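Local coordinates for uncharacterized protein DUF1185 (Bordetella bronchiseptica RB50, PDB 3BYQ) that is of unknown function but has a variant of the Bacillus chorismate mutase fold and may take part in amino-acid metabolism, at residues I38-A43 with M92-V97; R8-I13 with G61-T66; E78-A83 with W104-V109. One frame throughout, in Å; residues are numbered along the deposited sequence.

Contact 1 of 3, residues I38-A43 with M92-V97; sequences IRNPYA and MEHGAV. With EDO (1,2-ethanediol), chain S.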
loop_
_atom_site.group_PDB
_atom_site.type_symbol
_atom_site.label_atom_id
_atom_site.label_comp_id
_atom_site.label_asym_id
_atom_site.label_seq_id
_atom_site.Cartn_x
_atom_site.Cartn_y
_atom_site.Cartn_z
ATOM N N ILE B 38 7.404 -6.039 -20.252
ATOM C CA ILE B 38 7.732 -7.131 -21.162
ATOM C C ILE B 38 7.646 -8.492 -20.493
ATOM O O ILE B 38 7.670 -8.599 -19.303
ATOM C CB ILE B 38 9.102 -6.957 -21.837
ATOM C CG1 ILE B 38 10.283 -7.297 -20.902
ATOM C CG2 ILE B 38 9.248 -5.528 -22.419
ATOM C CD1 ILE B 38 11.666 -7.452 -21.637
ATOM N N ARG B 39 7.452 -9.523 -21.303
ATOM C CA ARG B 39 7.451 -10.884 -20.788
ATOM C C ARG B 39 8.860 -11.210 -20.340
ATOM O O ARG B 39 9.840 -10.815 -20.979
ATOM C CB ARG B 39 7.016 -11.867 -21.879
ATOM C CG ARG B 39 6.908 -13.294 -21.389
ATOM C CD ARG B 39 6.300 -14.195 -22.451
ATOM N NE ARG B 39 7.154 -14.289 -23.620
ATOM C CZ ARG B 39 8.218 -15.088 -23.729
ATOM N NH1 ARG B 39 8.601 -15.830 -22.709
ATOM N NH2 ARG B 39 8.919 -15.092 -24.867
ATOM N N ASN B 40 8.959 -11.942 -19.239
ATOM C CA ASN B 40 10.241 -12.415 -18.760
ATOM C C ASN B 40 10.512 -13.801 -19.328
ATOM O O ASN B 40 9.895 -14.761 -18.890
ATOM C CB ASN B 40 10.259 -12.509 -17.228
ATOM C CG ASN B 40 11.612 -12.867 -16.670
ATOM O OD1 ASN B 40 12.510 -13.242 -17.407
ATOM N ND2 ASN B 40 11.769 -12.732 -15.354
ATOM N N PRO B 41 11.444 -13.931 -20.291
ATOM C CA PRO B 41 11.677 -15.269 -20.859
ATOM C C PRO B 41 12.328 -16.293 -19.916
ATOM O O PRO B 41 12.424 -17.478 -20.285
ATOM C CB PRO B 41 12.652 -14.998 -22.015
ATOM C CG PRO B 41 12.654 -13.572 -22.220
ATOM C CD PRO B 41 12.357 -12.952 -20.894
ATOM N N TYR B 42 12.789 -15.834 -18.742
ATOM C CA TYR B 42 13.489 -16.680 -17.748
ATOM C C TYR B 42 12.766 -16.899 -16.433
ATOM O O TYR B 42 13.324 -17.498 -15.498
ATOM C CB TYR B 42 14.878 -16.093 -17.482
ATOM C CG TYR B 42 15.574 -15.856 -18.788
ATOM C CD1 TYR B 42 16.067 -16.920 -19.523
ATOM C CD2 TYR B 42 15.691 -14.579 -19.322
ATOM C CE1 TYR B 42 16.672 -16.715 -20.752
ATOM C CE2 TYR B 42 16.282 -14.371 -20.534
ATOM C CZ TYR B 42 16.766 -15.449 -21.254
ATOM O OH TYR B 42 17.383 -15.266 -22.468
ATOM N N ALA B 43 11.551 -16.367 -16.358
ATOM C CA ALA B 43 10.740 -16.471 -15.128
ATOM C C ALA B 43 10.575 -17.917 -14.795
ATOM O O ALA B 43 10.251 -18.745 -15.679
ATOM C CB ALA B 43 9.358 -15.853 -15.306
HETATM N N MSE B 92 16.414 -10.793 -9.278
HETATM C CA MSE B 92 17.013 -9.464 -9.365
HETATM C C MSE B 92 17.886 -9.352 -10.608
HETATM O O MSE B 92 17.896 -8.326 -11.271
HETATM C CB MSE B 92 17.867 -9.176 -8.119
HETATM C CG MSE B 92 18.154 -7.722 -7.839
HETATM SE SE MSE B 92 16.582 -6.636 -7.448
HETATM C CE MSE B 92 17.418 -5.432 -6.144
ATOM N N GLU B 93 18.597 -10.430 -10.906
ATOM C CA GLU B 93 19.513 -10.423 -12.059
ATOM C C GLU B 93 18.785 -10.111 -13.375
ATOM O O GLU B 93 19.366 -9.554 -14.305
ATOM C CB GLU B 93 20.320 -11.716 -12.144
ATOM C CG GLU B 93 21.640 -11.546 -12.793
ATOM C CD GLU B 93 22.611 -10.790 -11.928
ATOM O OE1 GLU B 93 22.271 -10.545 -10.744
ATOM O OE2 GLU B 93 23.723 -10.476 -12.415
ATOM N N HIS B 94 17.493 -10.434 -13.451
ATOM C CA HIS B 94 16.707 -10.145 -14.666
ATOM C C HIS B 94 16.461 -8.640 -14.862
ATOM O O HIS B 94 16.146 -8.176 -15.945
ATOM C CB HIS B 94 15.363 -10.862 -14.644
ATOM C CG HIS B 94 15.463 -12.351 -14.587
ATOM N ND1 HIS B 94 14.457 -13.131 -14.051
ATOM C CD2 HIS B 94 16.445 -13.202 -14.982
ATOM C CE1 HIS B 94 14.822 -14.404 -14.120
ATOM N NE2 HIS B 94 16.027 -14.477 -14.681
ATOM N N GLY B 95 16.541 -7.907 -13.759
ATOM C CA GLY B 95 16.436 -6.467 -13.783
ATOM C C GLY B 95 17.811 -5.840 -13.943
ATOM O O GLY B 95 17.958 -4.781 -14.522
ATOM N N ALA B 96 18.821 -6.509 -13.418
ATOM C CA ALA B 96 20.172 -5.978 -13.430
ATOM C C ALA B 96 20.763 -5.835 -14.828
ATOM O O ALA B 96 21.714 -5.072 -15.044
ATOM C CB ALA B 96 21.075 -6.806 -12.523
ATOM N N VAL B 97 20.195 -6.565 -15.770
ATOM C CA VAL B 97 20.558 -6.414 -17.185
ATOM C C VAL B 97 20.343 -4.966 -17.715
ATOM O O VAL B 97 20.985 -4.549 -18.689
ATOM C CB VAL B 97 19.750 -7.362 -18.116
ATOM C CG1 VAL B 97 20.140 -8.822 -17.890
ATOM C CG2 VAL B 97 18.231 -7.143 -17.964
HETATM C C1 EDO S . 10.185 -22.240 -16.303
HETATM O O1 EDO S . 11.095 -21.139 -16.189
HETATM C C2 EDO S . 8.826 -21.702 -16.721
HETATM O O2 EDO S . 8.905 -21.385 -18.125
#
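His-94 pushes its imidazole against the turn that follows strand 29-39, where Asn-40 and Tyr-42 receive it at different parts of the ring. With CG beside its own backbone N (chi1 -61°), the histidine side chain leaves the short helix 93-96 and heads for the turn. The Asn-40 amide stands almost upright on the imidazole, the two planes 85° apart. Its OD1 lies over one face of the ring, offset toward the rim and 3.9 Å from His-94 ND1, while Asn-40 ND2 comes to 3.0 Å from that same ND1. At the other ring nitrogen, across CE1, His-94 NE2 meets CB of Tyr-42 at 3.4 Å. The phenol then leads away from the histidine, and the two rings sit obliquely, planes 38° apart and centroids 6.0 Å from each other.

Asn-40 is held by the turn it begins. Its OD1 accepts from Tyr-42 N at 2.9 Å, the donor lying well above the carbonyl plane, and this bond helps set the turn of the amide that His-94 meets. Phe-53 of helix 51-72 meets the Tyr-42 ring edge-to-face, and Ile-162 of strand 161-169 packs against both Asn-40 and His-94. A 1,2-ethanediol, probably from the crystallisation liquor, hydrogen-bonds through O1 to Ala-43 O at 2.6 Å. An Asx turn, closed by the Asn-40 side chain, and a type I beta turn from Asn-40 to Ala-43 together carry the chain off strand 29-39, with helix 93-96 packed on them through His-94.

Contact 2 of 3, residues R8-I13 with G61-T66; sequences RKRTLI and GTLLAT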
loop_
_atom_site.group_PDB
_atom_site.type_symbol
_atom_site.label_atom_id
_atom_site.label_comp_id
_atom_site.label_asym_id
_atom_site.label_seq_id
_atom_site.Cartn_x
_atom_site.Cartn_y
_atom_site.Cartn_z
ATOM N N ARG B 8 3.933 -5.730 -23.592
ATOM C CA ARG B 8 2.514 -5.782 -23.309
ATOM C C ARG B 8 1.928 -4.372 -23.283
ATOM O O ARG B 8 0.900 -4.079 -23.865
ATOM C CB ARG B 8 2.254 -6.491 -21.973
ATOM C CG ARG B 8 0.774 -6.532 -21.671
ATOM C CD ARG B 8 0.383 -7.476 -20.562
ATOM N NE ARG B 8 0.941 -7.166 -19.260
ATOM C CZ ARG B 8 0.360 -6.416 -18.335
ATOM N NH1 ARG B 8 -0.769 -5.813 -18.579
ATOM N NH2 ARG B 8 0.964 -6.232 -17.170
ATOM N N LYS B 9 2.610 -3.518 -22.535
ATOM C CA LYS B 9 2.183 -2.124 -22.375
ATOM C C LYS B 9 3.319 -1.230 -22.023
ATOM O O LYS B 9 4.380 -1.682 -21.617
ATOM C CB LYS B 9 1.051 -2.010 -21.341
ATOM C CG LYS B 9 1.441 -2.348 -19.965
ATOM C CD LYS B 9 0.214 -2.471 -19.060
ATOM C CE LYS B 9 -0.493 -1.178 -18.812
ATOM N NZ LYS B 9 -1.773 -1.466 -18.013
ATOM N N ARG B 10 3.069 0.053 -22.206
ATOM C CA ARG B 10 4.047 1.101 -21.947
ATOM C C ARG B 10 3.350 2.265 -21.273
ATOM O O ARG B 10 2.144 2.452 -21.422
ATOM C CB ARG B 10 4.634 1.587 -23.274
ATOM C CG ARG B 10 5.591 0.633 -23.960
ATOM C CD ARG B 10 5.931 1.098 -25.340
ATOM N NE ARG B 10 6.730 2.323 -25.333
ATOM C CZ ARG B 10 7.114 2.995 -26.404
ATOM N NH1 ARG B 10 6.874 2.525 -27.607
ATOM N NH2 ARG B 10 7.794 4.127 -26.252
ATOM N N THR B 11 4.095 2.994 -20.465
ATOM C CA THR B 11 3.588 4.235 -19.909
ATOM C C THR B 11 4.623 5.321 -20.066
ATOM O O THR B 11 5.838 5.074 -20.041
ATOM C CB THR B 11 3.138 4.146 -18.435
ATOM O OG1 THR B 11 4.284 3.898 -17.601
ATOM C CG2 THR B 11 2.072 3.054 -18.276
ATOM N N LEU B 12 4.118 6.509 -20.327
ATOM C CA LEU B 12 4.938 7.709 -20.367
ATOM C C LEU B 12 4.343 8.625 -19.319
ATOM O O LEU B 12 3.152 8.831 -19.334
ATOM C CB LEU B 12 4.847 8.357 -21.735
ATOM C CG LEU B 12 5.577 9.692 -21.936
ATOM C CD1 LEU B 12 7.055 9.477 -21.782
ATOM C CD2 LEU B 12 5.269 10.248 -23.312
ATOM N N ILE B 13 5.149 9.106 -18.374
ATOM C CA ILE B 13 4.621 10.075 -17.410
ATOM C C ILE B 13 5.493 11.303 -17.428
ATOM O O ILE B 13 6.725 11.240 -17.577
ATOM C CB ILE B 13 4.425 9.542 -15.991
ATOM C CG1 ILE B 13 5.763 9.203 -15.342
ATOM C CG2 ILE B 13 3.490 8.324 -16.008
ATOM C CD1 ILE B 13 5.638 8.672 -13.919
ATOM N N GLY B 61 16.084 0.045 -24.643
ATOM C CA GLY B 61 16.691 1.253 -24.060
ATOM C C GLY B 61 16.598 2.404 -25.051
ATOM O O GLY B 61 16.184 3.530 -24.725
ATOM N N THR B 62 16.975 2.125 -26.295
ATOM C CA THR B 62 16.953 3.167 -27.344
ATOM C C THR B 62 15.540 3.680 -27.597
ATOM O O THR B 62 15.307 4.870 -27.696
ATOM C CB THR B 62 17.603 2.657 -28.642
ATOM O OG1 THR B 62 18.948 2.269 -28.335
ATOM C CG2 THR B 62 17.586 3.733 -29.736
ATOM N N LEU B 63 14.602 2.765 -27.644
ATOM C CA LEU B 63 13.215 3.125 -27.878
ATOM C C LEU B 63 12.699 4.114 -26.817
ATOM O O LEU B 63 12.086 5.164 -27.113
ATOM C CB LEU B 63 12.351 1.849 -27.851
ATOM C CG LEU B 63 10.857 2.067 -28.128
ATOM C CD1 LEU B 63 10.579 2.454 -29.610
ATOM C CD2 LEU B 63 10.071 0.836 -27.667
ATOM N N LEU B 64 12.921 3.755 -25.567
ATOM C CA LEU B 64 12.410 4.548 -24.423
ATOM C C LEU B 64 13.141 5.870 -24.302
ATOM O O LEU B 64 12.536 6.910 -24.024
ATOM C CB LEU B 64 12.511 3.757 -23.110
ATOM C CG LEU B 64 11.773 2.402 -23.101
ATOM C CD1 LEU B 64 11.828 1.747 -21.697
ATOM C CD2 LEU B 64 10.369 2.472 -23.572
ATOM N N ALA B 65 14.447 5.831 -24.525
ATOM C CA ALA B 65 15.253 7.054 -24.404
ATOM C C ALA B 65 14.836 8.029 -25.488
ATOM O O ALA B 65 14.726 9.208 -25.257
ATOM C CB ALA B 65 16.790 6.746 -24.476
ATOM N N THR B 66 14.619 7.512 -26.681
ATOM C CA THR B 66 14.180 8.360 -27.822
ATOM C C THR B 66 12.844 9.017 -27.534
ATOM O O THR B 66 12.637 10.200 -27.801
ATOM C CB THR B 66 14.139 7.560 -29.141
ATOM O OG1 THR B 66 15.461 7.042 -29.389
ATOM C CG2 THR B 66 13.723 8.423 -30.295
#
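Arg-10 starts out with CG beside its backbone N (chi1 -73°) and then bends about its CG-CD bond (chi3 68°), a course that carries its guanidinium from strand 7-17 to the side of helix 51-72. There it meets Leu-63 and Leu-64, whose first torsions differ: Leu-63 has CG opposite its backbone N (chi1 -178°), whereas Leu-64 has CG close to it. Both leucines nevertheless bring a CD2 methyl to the arginine. Leu-63 CD2 lies over one face of the guanidinium, shifted toward the rim, and is 3.6 Å from Arg-10 NH1 and 3.9 Å from Arg-10 CZ. Leu-64 CD2 approaches obliquely, 4.0 Å from Arg-10 NE.

No hydrogen bond joins the two segments; the flat cationic group simply rests on aliphatic carbon. Its polar grip comes from one helical turn beyond Leu-63, where Glu-67 OE1 forms a salt bridge with Arg-10 NH2. The arginine can therefore pack against the leucines while its charge is met by the same helix. A tetraethylene glycol, probably from the crystallisation liquor, also lies close to its side chain.

Beneath the helix, strand 7-17 pairs with strand 29-39, whose Ser-34 touches Leu-64. Residues Lys-9 to Ile-13 also form an antiparallel ladder with a strand of a third subunit, continuing the sheet across the interface, while Ala-65 and Thr-66 pack on helix 98-109.

Contact 3 of 3, residues E78-A83 with W104-V109; sequences EVYSKA and WAMRSV. With EDO (1,2-ethanediol), chain C.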
loop_
_atom_site.group_PDB
_atom_site.type_symbol
_atom_site.label_atom_id
_atom_site.label_comp_id
_atom_site.label_asym_id
_atom_site.label_seq_id
_atom_site.Cartn_x
_atom_site.Cartn_y
_atom_site.Cartn_z
ATOM N N GLU B 78 18.733 17.630 -18.335
ATOM C CA GLU B 78 19.767 17.828 -17.343
ATOM C C GLU B 78 19.934 16.724 -16.332
ATOM O O GLU B 78 20.958 16.659 -15.739
ATOM C CB GLU B 78 19.606 19.162 -16.621
ATOM C CG GLU B 78 19.635 20.365 -17.549
ATOM C CD GLU B 78 19.672 21.703 -16.811
ATOM O OE1 GLU B 78 19.973 21.772 -15.597
ATOM O OE2 GLU B 78 19.393 22.701 -17.479
ATOM N N VAL B 79 18.930 15.869 -16.129
ATOM C CA VAL B 79 19.039 14.765 -15.163
ATOM C C VAL B 79 18.493 13.470 -15.771
ATOM O O VAL B 79 17.692 13.506 -16.691
ATOM C CB VAL B 79 18.298 15.070 -13.819
ATOM C CG1 VAL B 79 18.895 16.313 -13.115
ATOM C CG2 VAL B 79 16.782 15.224 -14.006
ATOM N N TYR B 80 18.966 12.341 -15.258
ATOM C CA TYR B 80 18.433 11.045 -15.708
ATOM C C TYR B 80 18.586 9.957 -14.649
ATOM O O TYR B 80 19.211 10.158 -13.608
ATOM C CB TYR B 80 19.009 10.604 -17.102
ATOM C CG TYR B 80 20.527 10.521 -17.297
ATOM C CD1 TYR B 80 21.440 10.440 -16.233
ATOM C CD2 TYR B 80 21.040 10.436 -18.578
ATOM C CE1 TYR B 80 22.855 10.350 -16.484
ATOM C CE2 TYR B 80 22.412 10.289 -18.823
ATOM C CZ TYR B 80 23.308 10.257 -17.792
ATOM O OH TYR B 80 24.657 10.174 -18.140
ATOM N N SER B 81 17.960 8.830 -14.960
ATOM C CA SER B 81 17.987 7.633 -14.173
ATOM C C SER B 81 17.430 6.484 -14.977
ATOM O O SER B 81 16.896 6.636 -16.073
ATOM C CB SER B 81 17.182 7.776 -12.885
ATOM O OG SER B 81 17.463 6.698 -11.982
ATOM N N LYS B 82 17.511 5.319 -14.360
ATOM C CA LYS B 82 17.012 4.088 -14.983
ATOM C C LYS B 82 16.536 3.187 -13.888
ATOM O O LYS B 82 17.045 3.237 -12.773
ATOM C CB LYS B 82 18.104 3.405 -15.805
ATOM C CG LYS B 82 19.322 2.919 -15.010
ATOM C CD LYS B 82 20.579 2.707 -15.868
ATOM C CE LYS B 82 21.774 2.438 -14.985
ATOM N NZ LYS B 82 23.075 2.373 -15.672
ATOM N N ALA B 83 15.573 2.338 -14.198
ATOM C CA ALA B 83 15.043 1.478 -13.135
ATOM C C ALA B 83 14.397 0.241 -13.680
ATOM O O ALA B 83 14.046 0.155 -14.856
ATOM C CB ALA B 83 14.047 2.267 -12.280
ATOM N N TRP B 104 23.448 2.493 -21.177
ATOM C CA TRP B 104 24.275 2.734 -22.378
ATOM C C TRP B 104 23.448 3.252 -23.523
ATOM O O TRP B 104 23.838 4.185 -24.236
ATOM C CB TRP B 104 25.062 1.489 -22.756
ATOM C CG TRP B 104 26.090 1.118 -21.703
ATOM C CD1 TRP B 104 26.129 1.518 -20.379
ATOM C CD2 TRP B 104 27.155 0.183 -21.866
ATOM N NE1 TRP B 104 27.194 0.914 -19.741
ATOM C CE2 TRP B 104 27.831 0.092 -20.628
ATOM C CE3 TRP B 104 27.605 -0.585 -22.942
ATOM C CZ2 TRP B 104 28.919 -0.751 -20.433
ATOM C CZ3 TRP B 104 28.687 -1.403 -22.753
ATOM C CH2 TRP B 104 29.338 -1.477 -21.506
ATOM N N ALA B 105 22.274 2.678 -23.699
ATOM C CA ALA B 105 21.368 3.156 -24.748
ATOM C C ALA B 105 21.018 4.610 -24.543
ATOM O O ALA B 105 21.045 5.417 -25.475
ATOM C CB ALA B 105 20.087 2.287 -24.823
HETATM N N MSE B 106 20.664 4.961 -23.317
HETATM C CA MSE B 106 20.274 6.338 -23.034
HETATM C C MSE B 106 21.442 7.291 -23.227
HETATM O O MSE B 106 21.321 8.341 -23.862
HETATM C CB MSE B 106 19.657 6.460 -21.632
HETATM C CG MSE B 106 19.286 7.889 -21.297
HETATM SE SE MSE B 106 18.033 8.052 -19.913
HETATM C CE MSE B 106 19.011 7.131 -18.618
ATOM N N ARG B 107 22.595 6.927 -22.697
ATOM C CA ARG B 107 23.752 7.776 -22.865
ATOM C C ARG B 107 24.082 7.976 -24.336
ATOM O O ARG B 107 24.414 9.093 -24.752
ATOM C CB ARG B 107 24.926 7.271 -22.029
ATOM C CG ARG B 107 24.594 7.507 -20.571
ATOM C CD ARG B 107 25.577 6.851 -19.683
ATOM N NE ARG B 107 26.841 7.550 -19.711
ATOM C CZ ARG B 107 27.904 7.136 -19.051
ATOM N NH1 ARG B 107 27.847 6.017 -18.347
ATOM N NH2 ARG B 107 29.030 7.819 -19.110
ATOM N N SER B 108 23.900 6.939 -25.156
ATOM C CA SER B 108 24.174 7.076 -26.595
ATOM C C SER B 108 23.182 8.016 -27.300
ATOM O O SER B 108 23.569 8.828 -28.132
ATOM C CB SER B 108 24.216 5.706 -27.274
ATOM O OG SER B 108 25.336 4.978 -26.767
ATOM N N VAL B 109 21.912 7.917 -26.927
ATOM C CA VAL B 109 20.863 8.803 -27.457
ATOM C C VAL B 109 21.156 10.259 -27.123
ATOM O O VAL B 109 20.949 11.147 -27.931
ATOM C CB VAL B 109 19.461 8.395 -26.959
ATOM C CG1 VAL B 109 18.426 9.524 -27.103
ATOM C CG2 VAL B 109 19.062 7.079 -27.634
HETATM C C1 EDO C . 26.398 0.798 -15.924
HETATM O O1 EDO C . 27.138 1.794 -16.651
HETATM C C2 EDO C . 26.763 -0.613 -16.383
HETATM O O2 EDO C . 27.835 -1.110 -15.588
#
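Apolar contact between Tyr-80 and Met-106, a selenomethionine in this crystal, joins strand 79-86 to helix 98-109. The Met-106 chain bends at its last torsion (chi3 57°), laying CE 3.8 Å from Tyr-80 CB and 3.3 Å from Ser-81 O. A Met-aromatic contact accompanies this packing: Met-106 SE is 5.1 Å from the Tyr-80 ring centroid and approaches obliquely, 60° off the ring normal. Farther out along the tyrosine, Arg-107 crosses at about a right angle, its CG 3.6 Å from Tyr-80 OH.

The polar ends find their partners beyond the two segments. Tyr-80 OH hydrogen-bonds to Ala-115 O, and Arg-107 NE to Pro-113 O, so both side chains are tied to the loop after the helix; Arg-107 NH1 also reaches Tyr-141 OH of a second subunit. At the start of the segment, Trp-104 NE1 donates to O1 of a 1,2-ethanediol at 3.2 Å, the acceptor lying at the indole edge.

Helix 104-109 lies on the mixed sheet nearly antiparallel to strand 79-83, at 154°, their axes 9.9 Å apart at closest approach. Met-106 also reaches Leu-166 and Met-168 of strand 161-169, completing an alpha/beta layer.

In the fold
All three contacts belong to one sheet and the helices laid against it. Contact 1 lies at the end of strand 29-39, about 17 Å between centres from contact 2, which uses the neighbouring strand 7-17; contact 3, on strand 79-86, is centred about 12 Å from the centre of contact 2 and about 20 Å from that of contact 1. Contacts 2 and 3 touch through their helices, Ala-65 CB lying 3.8 Å from Met-106 CA. Along the chain, contact 1 interleaves with each of the others, whereas contact 2 closes before contact 3 opens. The first hundred or so residues are thus woven onto one helix-covered sheet, while contacts 1 and 3 border the second subunit and contact 2 the third.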